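Local coordinates for protein Isomerase/lactonizing enzyme (Agrobacterium fabrum str. C58, PDB 2NQL) that is an enolase-superfamily protein of the mandelate racemase and muconate lactonizing enzyme family and holds a sodium ion in its TIM-barrel-like domain, at residues 155-160 with 178-183; 185-190 with 213-218; 314-319 with 338-343; 320-325 with 371-376. All coordinates share one frame; numbering follows the deposited sequence.

Contact 1: 155-160 with 178-183; sequences AYVSGL and RGFNAF
Two neighbouring parallel strands of the barrel meet here, Val157 of strand 152-158 beside Phe183 of strand 182-186. They belong to a beta-alpha-beta crossover whose helix is 165-177. Val157 N donates to Ala182 O at 2.9 Å, and the donor is tilted 30° from the carbonyl plane. Phe183 CA adds a CA-H...O contact to Val157 O. One step back along the strands, a water bridges the backbones. It donates to Ala155 O and accepts from Asn181 N.

The side chains pack on both sides of this pairing. Val157 sits between two phenylalanines. Its CG2 lies anti to the carbonyl carbon and reaches Phe180 CD1 at 3.5 Å, where the two side chains cross at about a right angle. Its CB meets Phe183 CD1 at 3.8 Å. Ala155 O lies at the edge of the Phe180 ring, near its plane. Tyr156 CB packs 3.6 Å from Ala182 CB. Its chi1 of 76° sets the ring between backbone N and carbonyl carbon, and its OH bonds to Lys184 NZ.

Gly179 ends helix 165-177 in a Schellman motif, just before Phe180. Val157 also packs on Trp175 of that helix. Strand 340-342 pairs with the other edge of strand 152-158. The ring of its Phe342 meets that of Phe180 nearly parallel.

Contact 2: 185-190 with 213-218; sequences FATPVA and ADMHWN. With SO4 (sulfate ion), chain D.
Thr187 and Asp214 are joined by a backbone bond. Thr187 N donates to Asp214 O at 3.0 Å in an almost straight line, 178° at the hydrogen. Thr187 CG2 lies 3.4 Å from Asp214 O. Asp214 N in turn donates to Phe185 O at 2.9 Å.

Apolar packing flanks these bonds. Phe185 has chi1 75°, and this brings the end of its ring back to Ala213. Phe185 CZ is 3.8 Å from Ala213 CB, and Ala213 CA sits over one ring face, toward the rim. Pro188 crosses His216 at about a right angle, with Pro188 CG 4.0 Å from His216 CB.

The segments are the C-terminal ends of strands 182-186 and 210-214, parallel neighbours in the barrel linked through helix 194-205. In this superfamily that end of the barrel carries the active site. The Asp214 side chain touches the sodium ligand Glu240 on the next strand.

The Asp214 carboxylate holds the His216 ring. His216 ND1 donates to Asp214 OD2 at 2.9 Å, arriving from above the carboxylate plane, 49° out of it. His216 N makes a weak bond to Asp214 OD1. At the far side of the imidazole, His216 NE2 donates to sulfate O2 at 2.8 Å, with that oxygen in the ring plane. Trp217 CZ3 lies over the centre of one imidazole face. Tyr46 OH also bonds the sulfate. Trp217 NE1 is held by Glu267 OE2, and Trp217 packs on Val111 of the second subunit.

Contact 3: 314-319 with 338-343; sequences PHATVG and KGHEFQ
Pro314 lies against one face of the His340 imidazole, and the two side chains cross at about a right angle. Pro314 CB is 3.8 Å from the centroid of the His340 ring, offset toward the rim, in a CH-pi contact. Ala316 CB comes instead to the edge of this ring, near its plane. The ring is held on both nitrogens. His340 ND1 donates to Glu341 O at 2.9 Å, with the acceptor in the ring plane, and NE2 bonds to Ser327 OG.

His315 and Glu341 run side by side and point the same way. The imidazole and carboxylate planes are 72° apart. Glu341 OE1 is 3.2 Å from His315 CD2. The Glu341 chain is extended, with CG anti to the backbone N at chi1 -168°, and this carries OE1 along to the next residue of 314-319. There Ala316 N donates to Glu341 OE1 at 3.0 Å, from above the carboxylate plane.

Segment 314-319 leaves the barrel strand 311-312 and runs alongside strand 340-342, 6° apart in direction. One backbone bond ties them, Glu341 N to Pro314 O at 2.9 Å.

Beyond Glu341, in one of two modelled conformers, the Gln343 chain bends at chi2 and Gln343 CG packs 3.8 Å from Ala316 O. Glu341 OE2 is hydrogen-bonded to Ser158 OG. The His315 side chain is about 3 Å from the sodium ion at its nearest atom. Its ND1 bonds to Glu289 OE1 and its NE2 to a glycerol.

Contact 4: 320-325 with 371-376; sequences AGIFLA and PGLGVR
Ile322 and Leu373 meet through branches set by their first torsions. In Ile322, chi1 -61° puts CG2 anti to the backbone N, and CG2 touches Leu373 CD2 at 3.7 Å. Leu373 has CG anti to its own backbone N, chi1 -164°, and this extends both methyls toward the first turn of helix 322-331. The two side chains cross at about a right angle. Leu373 CD1 lies 3.9 Å from Ile322 O, and Leu373 CG is 4.1 Å from Ala325 CB.

Val375 comes in beside Leu373. Its CG2 is the branch that does most of the touching. It meets Ala325 CB at 3.5 Å and Ile322 CD1 at 3.9 Å. Ile322 and Val375 slide past each other in opposite directions. Ile322 CD1 also reaches Arg376 CA at 3.9 Å.

No hydrogen bond crosses between the segments; the contact is mainly aliphatic packing. Polar groups at its border are tied elsewhere. Leu373 N bonds to Asp132 OD1, and Leu373 O accepts from Gln329 NE2. Arg376 NE forms a salt bridge with Asp355. Met358 packs on both Ala325 and Val375.

Gly321 is the N-cap of the helix, and Gly321 O accepts from Ala325 N at 2.9 Å. Residues 371-374 form a type II' beta turn, which presents Leu373. The arrangement is helix-to-loop packing, with the first turn of a barrel-domain helix set against the loop that leads into strand 376-377.

In the fold
Contacts 1, 2 and 3 share the curled sheet of the barrel domain. Contacts 1 and 2 are successive beta-alpha-beta steps through strand 182-186, with centres 16 Å apart. Contact 3 lies across strand 152-158 from contact 1, 11 Å away between centres, and they touch where Tyr156 O meets Phe342 N. Strands 152-158 and 340-342 thus bring late and early parts of the barrel together. Contact 4 lies outside this sheet, 14 Å from contact 3 and 29 Å from contact 2 between centres. Contacts 3 and 4 alternate along the chain and touch through Phe323 and Leu324. The sodium ion lies nearest contact 3.

Contact 1: 155-160 with 178-183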
loop_
_atom_site.group_PDB
_atom_site.type_symbol
_atom_site.label_atom_id
_atom_site.label_comp_id
_atom_site.label_asym_id
_atom_site.label_seq_id
_atom_site.Cartn_x
_atom_site.Cartn_y
_atom_site.Cartn_z
ATOM N N ALA A 155 -10.835 16.301 23.708
ATOM C CA ALA A 155 -10.538 16.678 22.336
ATOM C C ALA A 155 -9.485 17.780 22.349
ATOM O O ALA A 155 -9.549 18.687 23.187
ATOM C CB ALA A 155 -11.811 17.149 21.653
ATOM N N TYR A 156 -8.493 17.688 21.464
ATOM C CA TYR A 156 -7.517 18.766 21.313
ATOM C C TYR A 156 -7.697 19.511 20.016
ATOM O O TYR A 156 -8.052 18.918 18.987
ATOM C CB TYR A 156 -6.074 18.287 21.495
ATOM C CG TYR A 156 -5.447 17.512 20.354
ATOM C CD1 TYR A 156 -4.804 18.181 19.292
ATOM C CD2 TYR A 156 -5.483 16.115 20.329
ATOM C CE1 TYR A 156 -4.212 17.478 18.261
ATOM C CE2 TYR A 156 -4.867 15.392 19.284
ATOM C CZ TYR A 156 -4.249 16.079 18.262
ATOM O OH TYR A 156 -3.653 15.401 17.227
ATOM N N VAL A 157 -7.433 20.811 20.071
ATOM C CA VAL A 157 -7.580 21.694 18.922
ATOM C C VAL A 157 -6.446 21.504 17.927
ATOM O O VAL A 157 -5.253 21.550 18.262
ATOM C CB VAL A 157 -7.664 23.192 19.348
ATOM C CG1 VAL A 157 -7.843 24.092 18.140
ATOM C CG2 VAL A 157 -8.820 23.389 20.284
ATOM N N SER A 158 -6.836 21.301 16.678
ATOM C CA SER A 158 -5.875 21.165 15.628
ATOM C C SER A 158 -6.292 22.142 14.535
ATOM O O SER A 158 -7.487 22.299 14.234
ATOM C CB SER A 158 -5.936 19.729 15.112
ATOM O OG SER A 158 -4.858 19.445 14.260
ATOM N N GLY A 159 -5.313 22.815 13.955
ATOM C CA GLY A 159 -5.589 23.700 12.824
ATOM C C GLY A 159 -5.638 25.106 13.373
ATOM O O GLY A 159 -6.555 25.456 14.125
ATOM N N LEU A 160 -4.642 25.908 13.012
ATOM C CA LEU A 160 -4.673 27.338 13.307
ATOM C C LEU A 160 -4.546 28.082 11.983
ATOM O O LEU A 160 -3.455 28.554 11.646
ATOM C CB LEU A 160 -3.553 27.713 14.296
ATOM C CG LEU A 160 -3.580 27.077 15.702
ATOM C CD1 LEU A 160 -2.288 27.366 16.444
ATOM C CD2 LEU A 160 -4.804 27.510 16.536
ATOM N N ARG A 178 -12.933 28.793 24.995
ATOM C CA ARG A 178 -14.036 27.864 24.805
ATOM C C ARG A 178 -13.876 26.548 25.586
ATOM O O ARG A 178 -14.711 25.653 25.459
ATOM C CB ARG A 178 -14.227 27.566 23.306
ATOM C CG ARG A 178 -14.669 28.760 22.464
ATOM C CD ARG A 178 -14.884 28.362 21.008
ATOM N NE ARG A 178 -16.050 27.484 20.854
ATOM C CZ ARG A 178 -17.257 27.907 20.491
ATOM N NH1 ARG A 178 -17.470 29.196 20.231
ATOM N NH2 ARG A 178 -18.255 27.039 20.396
ATOM N N GLY A 179 -12.818 26.410 26.377
ATOM C CA GLY A 179 -12.694 25.267 27.295
ATOM C C GLY A 179 -11.770 24.153 26.809
ATOM O O GLY A 179 -11.716 23.068 27.389
ATOM N N PHE A 180 -11.025 24.424 25.746
ATOM C CA PHE A 180 -10.007 23.500 25.275
ATOM C C PHE A 180 -8.708 23.795 26.003
ATOM O O PHE A 180 -8.387 24.953 26.266
ATOM C CB PHE A 180 -9.874 23.591 23.741
ATOM C CG PHE A 180 -11.093 23.074 23.008
ATOM C CD1 PHE A 180 -11.098 21.784 22.441
ATOM C CD2 PHE A 180 -12.238 23.857 22.891
ATOM C CE1 PHE A 180 -12.226 21.305 21.775
ATOM C CE2 PHE A 180 -13.384 23.389 22.244
ATOM C CZ PHE A 180 -13.383 22.107 21.688
ATOM N N ASN A 181 -7.994 22.740 26.365
ATOM C CA ASN A 181 -6.758 22.847 27.123
ATOM C C ASN A 181 -5.567 22.233 26.395
ATOM O O ASN A 181 -4.433 22.278 26.880
ATOM C CB ASN A 181 -6.933 22.179 28.492
ATOM C CG ASN A 181 -7.959 22.885 29.360
ATOM O OD1 ASN A 181 -8.915 22.268 29.836
ATOM N ND2 ASN A 181 -7.765 24.182 29.575
ATOM N N ALA A 182 -5.837 21.646 25.233
ATOM C CA ALA A 182 -4.824 20.936 24.479
ATOM C C ALA A 182 -4.876 21.342 23.002
ATOM O O ALA A 182 -5.960 21.561 22.442
ATOM C CB ALA A 182 -4.975 19.425 24.685
ATOM N N PHE A 183 -3.691 21.522 22.415
ATOM C CA PHE A 183 -3.505 22.221 21.139
ATOM C C PHE A 183 -2.369 21.565 20.377
ATOM O O PHE A 183 -1.430 21.018 20.980
ATOM C CB PHE A 183 -3.126 23.705 21.361
ATOM C CG PHE A 183 -4.122 24.462 22.185
ATOM C CD1 PHE A 183 -5.190 25.126 21.571
ATOM C CD2 PHE A 183 -4.022 24.469 23.586
ATOM C CE1 PHE A 183 -6.141 25.817 22.336
ATOM C CE2 PHE A 183 -4.980 25.138 24.364
ATOM C CZ PHE A 183 -6.027 25.817 23.745
HETATM O O HOH W 1 -8.628 20.208 25.235
#

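Contact 2: 185-190 with 213-218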
loop_
_atom_site.group_PDB
_atom_site.type_symbol
_atom_site.label_atom_id
_atom_site.label_comp_id
_atom_site.label_asym_id
_atom_site.label_seq_id
_atom_site.Cartn_x
_atom_site.Cartn_y
_atom_site.Cartn_z
ATOM N N PHE A 185 0.150 22.442 16.772
ATOM C CA PHE A 185 0.471 23.299 15.635
ATOM C C PHE A 185 1.329 22.557 14.620
ATOM O O PHE A 185 2.038 21.608 14.978
ATOM C CB PHE A 185 1.141 24.607 16.092
ATOM C CG PHE A 185 2.573 24.445 16.506
ATOM C CD1 PHE A 185 3.613 24.648 15.588
ATOM C CD2 PHE A 185 2.895 24.075 17.813
ATOM C CE1 PHE A 185 4.953 24.485 15.974
ATOM C CE2 PHE A 185 4.243 23.895 18.202
ATOM C CZ PHE A 185 5.264 24.109 17.279
ATOM N N ALA A 186 1.281 23.004 13.366
ATOM C CA ALA A 186 2.054 22.356 12.304
ATOM C C ALA A 186 3.278 23.204 11.987
ATOM O O ALA A 186 3.171 24.404 11.724
ATOM C CB ALA A 186 1.192 22.139 11.049
ATOM N N THR A 187 4.447 22.574 12.062
ATOM C CA THR A 187 5.727 23.275 11.928
ATOM C C THR A 187 6.015 24.020 10.599
ATOM O O THR A 187 6.672 25.066 10.640
ATOM C CB THR A 187 6.935 22.400 12.378
ATOM O OG1 THR A 187 7.058 21.263 11.508
ATOM C CG2 THR A 187 6.729 21.892 13.787
ATOM N N PRO A 188 5.532 23.503 9.431
ATOM C CA PRO A 188 5.608 24.313 8.188
ATOM C C PRO A 188 4.851 25.654 8.156
ATOM O O PRO A 188 5.227 26.547 7.382
ATOM C CB PRO A 188 5.030 23.371 7.115
ATOM C CG PRO A 188 5.214 21.991 7.672
ATOM C CD PRO A 188 4.969 22.161 9.142
ATOM N N VAL A 189 3.796 25.785 8.966
ATOM C CA VAL A 189 3.026 27.040 9.096
ATOM C C VAL A 189 3.880 28.154 9.737
ATOM O O VAL A 189 3.707 29.341 9.445
ATOM C CB VAL A 189 1.692 26.790 9.881
ATOM C CG1 VAL A 189 0.800 28.020 9.905
ATOM C CG2 VAL A 189 0.915 25.620 9.255
ATOM N N ALA A 190 4.841 27.739 10.562
ATOM C CA ALA A 190 5.635 28.617 11.419
ATOM C C ALA A 190 6.827 29.316 10.715
ATOM O O ALA A 190 7.894 28.708 10.537
ATOM C CB ALA A 190 6.129 27.801 12.605
ATOM N N ALA A 213 3.647 19.537 18.757
ATOM C CA ALA A 213 4.203 19.942 17.476
ATOM C C ALA A 213 4.087 18.826 16.459
ATOM O O ALA A 213 4.636 17.741 16.656
ATOM C CB ALA A 213 5.661 20.342 17.623
ATOM N N ASP A 214 3.369 19.112 15.376
ATOM C CA ASP A 214 3.362 18.220 14.217
ATOM C C ASP A 214 4.535 18.592 13.286
ATOM O O ASP A 214 4.525 19.615 12.572
ATOM C CB ASP A 214 1.996 18.257 13.510
ATOM C CG ASP A 214 1.982 17.460 12.190
ATOM O OD1 ASP A 214 2.853 16.578 11.989
ATOM O OD2 ASP A 214 1.103 17.734 11.343
ATOM N N MET A 215 5.531 17.723 13.294
ATOM C CA MET A 215 6.783 17.973 12.608
ATOM C C MET A 215 6.724 17.592 11.144
ATOM O O MET A 215 7.653 17.896 10.385
ATOM C CB MET A 215 7.915 17.236 13.311
ATOM C CG MET A 215 8.205 17.835 14.682
ATOM S SD MET A 215 9.616 17.027 15.419
ATOM C CE MET A 215 10.924 17.829 14.475
ATOM N N HIS A 216 5.632 16.924 10.754
ATOM C CA HIS A 216 5.223 16.841 9.365
ATOM C C HIS A 216 6.306 16.209 8.495
ATOM O O HIS A 216 6.516 16.638 7.357
ATOM C CB HIS A 216 4.839 18.221 8.827
ATOM C CG HIS A 216 3.531 18.242 8.114
ATOM N ND1 HIS A 216 2.328 18.375 8.775
ATOM C CD2 HIS A 216 3.232 18.127 6.799
ATOM C CE1 HIS A 216 1.344 18.349 7.894
ATOM N NE2 HIS A 216 1.865 18.199 6.689
ATOM N N TRP A 217 6.980 15.197 9.046
ATOM C CA TRP A 217 7.831 14.238 8.295
ATOM C C TRP A 217 9.179 14.698 7.689
ATOM O O TRP A 217 10.138 13.943 7.727
ATOM C CB TRP A 217 7.038 13.469 7.228
ATOM C CG TRP A 217 5.821 12.773 7.727
ATOM C CD1 TRP A 217 5.766 11.536 8.344
ATOM C CD2 TRP A 217 4.469 13.226 7.612
ATOM N NE1 TRP A 217 4.457 11.206 8.620
ATOM C CE2 TRP A 217 3.642 12.226 8.197
ATOM C CE3 TRP A 217 3.865 14.388 7.091
ATOM C CZ2 TRP A 217 2.253 12.350 8.262
ATOM C CZ3 TRP A 217 2.485 14.508 7.164
ATOM C CH2 TRP A 217 1.694 13.486 7.734
ATOM N N ASN A 218 9.226 15.894 7.091
ATOM C CA ASN A 218 10.296 16.247 6.155
ATOM C C ASN A 218 11.557 16.762 6.846
ATOM O O ASN A 218 11.986 17.907 6.661
ATOM C CB ASN A 218 9.801 17.139 4.994
ATOM C CG ASN A 218 9.239 18.485 5.450
ATOM O OD1 ASN A 218 8.691 18.621 6.548
ATOM N ND2 ASN A 218 9.368 19.493 4.583
HETATM S S SO4 D . -1.438 16.845 5.509
HETATM O O1 SO4 D . -1.263 15.719 4.594
HETATM O O2 SO4 D . -0.440 17.854 5.140
HETATM O O3 SO4 D . -2.778 17.407 5.391
HETATM O O4 SO4 D . -1.205 16.383 6.872
#

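Contact 3: 314-319 with 338-343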
loop_
_atom_site.group_PDB
_atom_site.type_symbol
_atom_site.label_atom_id
_atom_site.label_comp_id
_atom_site.label_asym_id
_atom_site.label_seq_id
_atom_site.Cartn_x
_atom_site.Cartn_y
_atom_site.Cartn_z
ATOM N N PRO A 314 -6.171 9.425 18.641
ATOM C CA PRO A 314 -6.491 9.328 17.223
ATOM C C PRO A 314 -6.492 10.642 16.462
ATOM O O PRO A 314 -6.744 11.728 17.023
ATOM C CB PRO A 314 -7.872 8.682 17.210
ATOM C CG PRO A 314 -7.932 7.906 18.490
ATOM C CD PRO A 314 -7.260 8.859 19.451
ATOM N N HIS A 315 -6.180 10.495 15.181
ATOM C CA HIS A 315 -6.135 11.547 14.187
ATOM C C HIS A 315 -7.556 11.910 13.739
ATOM O O HIS A 315 -8.522 11.137 13.928
ATOM C CB HIS A 315 -5.317 10.952 13.020
ATOM C CG HIS A 315 -5.086 11.874 11.859
ATOM N ND1 HIS A 315 -5.754 11.736 10.662
ATOM C CD2 HIS A 315 -4.214 12.891 11.683
ATOM C CE1 HIS A 315 -5.315 12.641 9.806
ATOM N NE2 HIS A 315 -4.372 13.349 10.398
ATOM N N ALA A 316 -7.674 13.087 13.133
ATOM C CA ALA A 316 -8.898 13.513 12.457
ATOM C C ALA A 316 -8.543 14.310 11.207
ATOM O O ALA A 316 -7.442 14.898 11.104
ATOM C CB ALA A 316 -9.781 14.364 13.416
ATOM N N THR A 317 -9.474 14.347 10.264
ATOM C CA THR A 317 -9.184 14.837 8.938
ATOM C C THR A 317 -10.435 15.278 8.180
ATOM O O THR A 317 -11.550 15.163 8.682
ATOM C CB THR A 317 -8.366 13.786 8.129
ATOM O OG1 THR A 317 -7.851 14.412 6.951
ATOM C CG2 THR A 317 -9.211 12.600 7.743
ATOM N N VAL A 318 -10.232 15.793 6.968
ATOM C CA VAL A 318 -11.296 16.105 6.028
ATOM C C VAL A 318 -12.156 14.862 5.792
ATOM O O VAL A 318 -11.653 13.792 5.469
ATOM C CB VAL A 318 -10.669 16.580 4.683
ATOM C CG1 VAL A 318 -11.675 16.549 3.532
ATOM C CG2 VAL A 318 -10.047 17.989 4.862
ATOM N N GLY A 319 -13.456 15.024 5.971
ATOM C CA GLY A 319 -14.398 13.948 5.727
ATOM C C GLY A 319 -15.781 14.437 6.092
ATOM O O GLY A 319 -15.930 15.562 6.588
ATOM N N LYS A 338 -6.324 8.638 25.493
ATOM C CA LYS A 338 -6.146 9.884 26.232
ATOM C C LYS A 338 -7.033 11.025 25.734
ATOM O O LYS A 338 -7.349 11.947 26.480
ATOM C CB LYS A 338 -4.679 10.285 26.276
ATOM C CG LYS A 338 -3.805 9.261 27.017
ATOM C CD LYS A 338 -4.132 9.236 28.517
ATOM C CE LYS A 338 -3.228 8.303 29.296
ATOM N NZ LYS A 338 -3.617 6.859 29.106
ATOM N N GLY A 339 -7.437 10.939 24.472
ATOM C CA GLY A 339 -8.297 11.933 23.833
ATOM C C GLY A 339 -8.135 11.804 22.323
ATOM O O GLY A 339 -7.683 10.759 21.831
ATOM N N HIS A 340 -8.484 12.847 21.588
ATOM C CA HIS A 340 -8.762 12.718 20.143
ATOM C C HIS A 340 -8.575 14.064 19.449
ATOM O O HIS A 340 -8.953 15.127 19.972
ATOM C CB HIS A 340 -10.184 12.170 19.973
ATOM C CG HIS A 340 -10.473 11.539 18.638
ATOM N ND1 HIS A 340 -10.458 12.244 17.449
ATOM C CD2 HIS A 340 -10.853 10.271 18.323
ATOM C CE1 HIS A 340 -10.806 11.436 16.458
ATOM N NE2 HIS A 340 -11.040 10.230 16.959
ATOM N N GLU A 341 -7.951 14.033 18.274
ATOM C CA GLU A 341 -7.848 15.242 17.455
ATOM C C GLU A 341 -9.226 15.805 17.087
ATOM O O GLU A 341 -10.166 15.050 16.797
ATOM C CB GLU A 341 -6.998 14.978 16.217
ATOM C CG GLU A 341 -6.595 16.237 15.462
ATOM C CD GLU A 341 -5.571 15.970 14.376
ATOM O OE1 GLU A 341 -5.336 14.803 14.059
ATOM O OE2 GLU A 341 -4.997 16.923 13.837
ATOM N N PHE A 342 -9.327 17.133 17.158
ATOM C CA PHE A 342 -10.522 17.865 16.775
ATOM C C PHE A 342 -10.172 18.950 15.744
ATOM O O PHE A 342 -9.441 19.908 16.021
ATOM C CB PHE A 342 -11.206 18.456 18.034
ATOM C CG PHE A 342 -12.377 19.376 17.745
ATOM C CD1 PHE A 342 -13.510 18.935 17.037
ATOM C CD2 PHE A 342 -12.368 20.690 18.231
ATOM C CE1 PHE A 342 -14.601 19.789 16.813
ATOM C CE2 PHE A 342 -13.482 21.546 18.006
ATOM C CZ PHE A 342 -14.575 21.099 17.292
ATOM N N GLN A 343 -10.691 18.765 14.536
ATOM C CA GLN A 343 -10.526 19.720 13.450
ATOM C C GLN A 343 -11.761 20.592 13.397
ATOM O O GLN A 343 -12.696 20.305 12.648
ATOM C CB GLN A 343 -10.377 18.973 12.122
ATOM C CG GLN A 343 -9.120 18.133 12.011
ATOM C CD GLN A 343 -8.008 18.867 11.306
ATOM O OE1 GLN A 343 -7.035 19.295 11.932
ATOM N NE2 GLN A 343 -8.148 19.029 9.993
#

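Contact 4: 320-325 with 371-376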
loop_
_atom_site.group_PDB
_atom_site.type_symbol
_atom_site.label_atom_id
_atom_site.label_comp_id
_atom_site.label_asym_id
_atom_site.label_seq_id
_atom_site.Cartn_x
_atom_site.Cartn_y
_atom_site.Cartn_z
ATOM N N ALA A 320 -16.791 13.613 5.823
ATOM C CA ALA A 320 -18.198 14.014 6.005
ATOM C C ALA A 320 -18.639 13.856 7.465
ATOM O O ALA A 320 -19.612 14.482 7.904
ATOM C CB ALA A 320 -19.102 13.196 5.093
ATOM N N GLY A 321 -17.924 13.023 8.215
ATOM C CA GLY A 321 -18.281 12.771 9.602
ATOM C C GLY A 321 -18.564 11.293 9.861
ATOM O O GLY A 321 -18.686 10.896 11.010
ATOM N N ILE A 322 -18.677 10.481 8.794
ATOM C CA ILE A 322 -19.002 9.037 8.941
ATOM C C ILE A 322 -17.821 8.249 9.554
ATOM O O ILE A 322 -17.977 7.562 10.585
ATOM C CB ILE A 322 -19.473 8.406 7.571
ATOM C CG1 ILE A 322 -20.750 9.081 7.001
ATOM C CG2 ILE A 322 -19.579 6.862 7.640
ATOM C CD1 ILE A 322 -21.969 9.037 7.884
ATOM N N PHE A 323 -16.639 8.334 8.935
ATOM C CA PHE A 323 -15.468 7.761 9.587
ATOM C C PHE A 323 -15.039 8.424 10.894
ATOM O O PHE A 323 -14.473 7.764 11.750
ATOM C CB PHE A 323 -14.299 7.418 8.643
ATOM C CG PHE A 323 -13.616 8.615 7.988
ATOM C CD1 PHE A 323 -12.860 9.531 8.727
ATOM C CD2 PHE A 323 -13.650 8.753 6.606
ATOM C CE1 PHE A 323 -12.189 10.604 8.084
ATOM C CE2 PHE A 323 -13.003 9.816 5.948
ATOM C CZ PHE A 323 -12.264 10.737 6.689
ATOM N N LEU A 324 -15.350 9.706 11.064
ATOM C CA LEU A 324 -15.084 10.315 12.370
ATOM C C LEU A 324 -15.976 9.678 13.458
ATOM O O LEU A 324 -15.494 9.354 14.533
ATOM C CB LEU A 324 -15.287 11.831 12.334
ATOM C CG LEU A 324 -15.050 12.517 13.690
ATOM C CD1 LEU A 324 -13.637 12.300 14.190
ATOM C CD2 LEU A 324 -15.370 14.011 13.549
ATOM N N ALA A 325 -17.258 9.504 13.165
ATOM C CA ALA A 325 -18.161 8.861 14.106
ATOM C C ALA A 325 -17.685 7.451 14.444
ATOM O O ALA A 325 -17.665 7.071 15.612
ATOM C CB ALA A 325 -19.559 8.829 13.576
ATOM N N PRO A 371 -28.196 3.221 17.730
ATOM C CA PRO A 371 -27.505 1.960 17.409
ATOM C C PRO A 371 -26.641 2.077 16.163
ATOM O O PRO A 371 -26.849 2.980 15.367
ATOM C CB PRO A 371 -28.648 0.995 17.131
ATOM C CG PRO A 371 -29.776 1.853 16.721
ATOM C CD PRO A 371 -29.649 3.110 17.531
ATOM N N GLY A 372 -25.702 1.146 16.000
ATOM C CA GLY A 372 -24.712 1.210 14.921
ATOM C C GLY A 372 -23.780 2.395 15.111
ATOM O O GLY A 372 -23.303 2.699 16.217
ATOM N N LEU A 373 -23.528 3.066 14.000
ATOM C CA LEU A 373 -22.635 4.201 13.963
ATOM C C LEU A 373 -23.212 5.391 14.751
ATOM O O LEU A 373 -22.459 6.150 15.386
ATOM C CB LEU A 373 -22.427 4.550 12.491
ATOM C CG LEU A 373 -21.285 5.443 12.069
ATOM C CD1 LEU A 373 -19.966 4.794 12.410
ATOM C CD2 LEU A 373 -21.440 5.686 10.565
ATOM N N GLY A 374 -24.539 5.545 14.699
ATOM C CA GLY A 374 -25.236 6.636 15.397
ATOM C C GLY A 374 -25.362 7.905 14.559
ATOM O O GLY A 374 -25.961 8.896 15.003
ATOM N N VAL A 375 -24.760 7.904 13.358
ATOM C CA VAL A 375 -24.923 9.007 12.411
ATOM C C VAL A 375 -25.153 8.418 11.031
ATOM O O VAL A 375 -24.844 7.248 10.813
ATOM C CB VAL A 375 -23.704 10.023 12.371
ATOM C CG1 VAL A 375 -23.351 10.578 13.784
ATOM C CG2 VAL A 375 -22.468 9.402 11.708
ATOM N N ARG A 376 -25.688 9.232 10.124
ATOM C CA ARG A 376 -25.807 8.880 8.689
ATOM C C ARG A 376 -25.773 10.196 7.897
ATOM O O ARG A 376 -25.961 11.273 8.486
ATOM C CB ARG A 376 -27.127 8.142 8.442
ATOM C CG ARG A 376 -28.349 9.023 8.692
ATOM C CD ARG A 376 -29.621 8.375 8.241
ATOM N NE ARG A 376 -30.750 9.309 8.296
ATOM C CZ ARG A 376 -32.022 8.935 8.266
ATOM N NH1 ARG A 376 -32.327 7.641 8.187
ATOM N NH2 ARG A 376 -32.978 9.855 8.320
#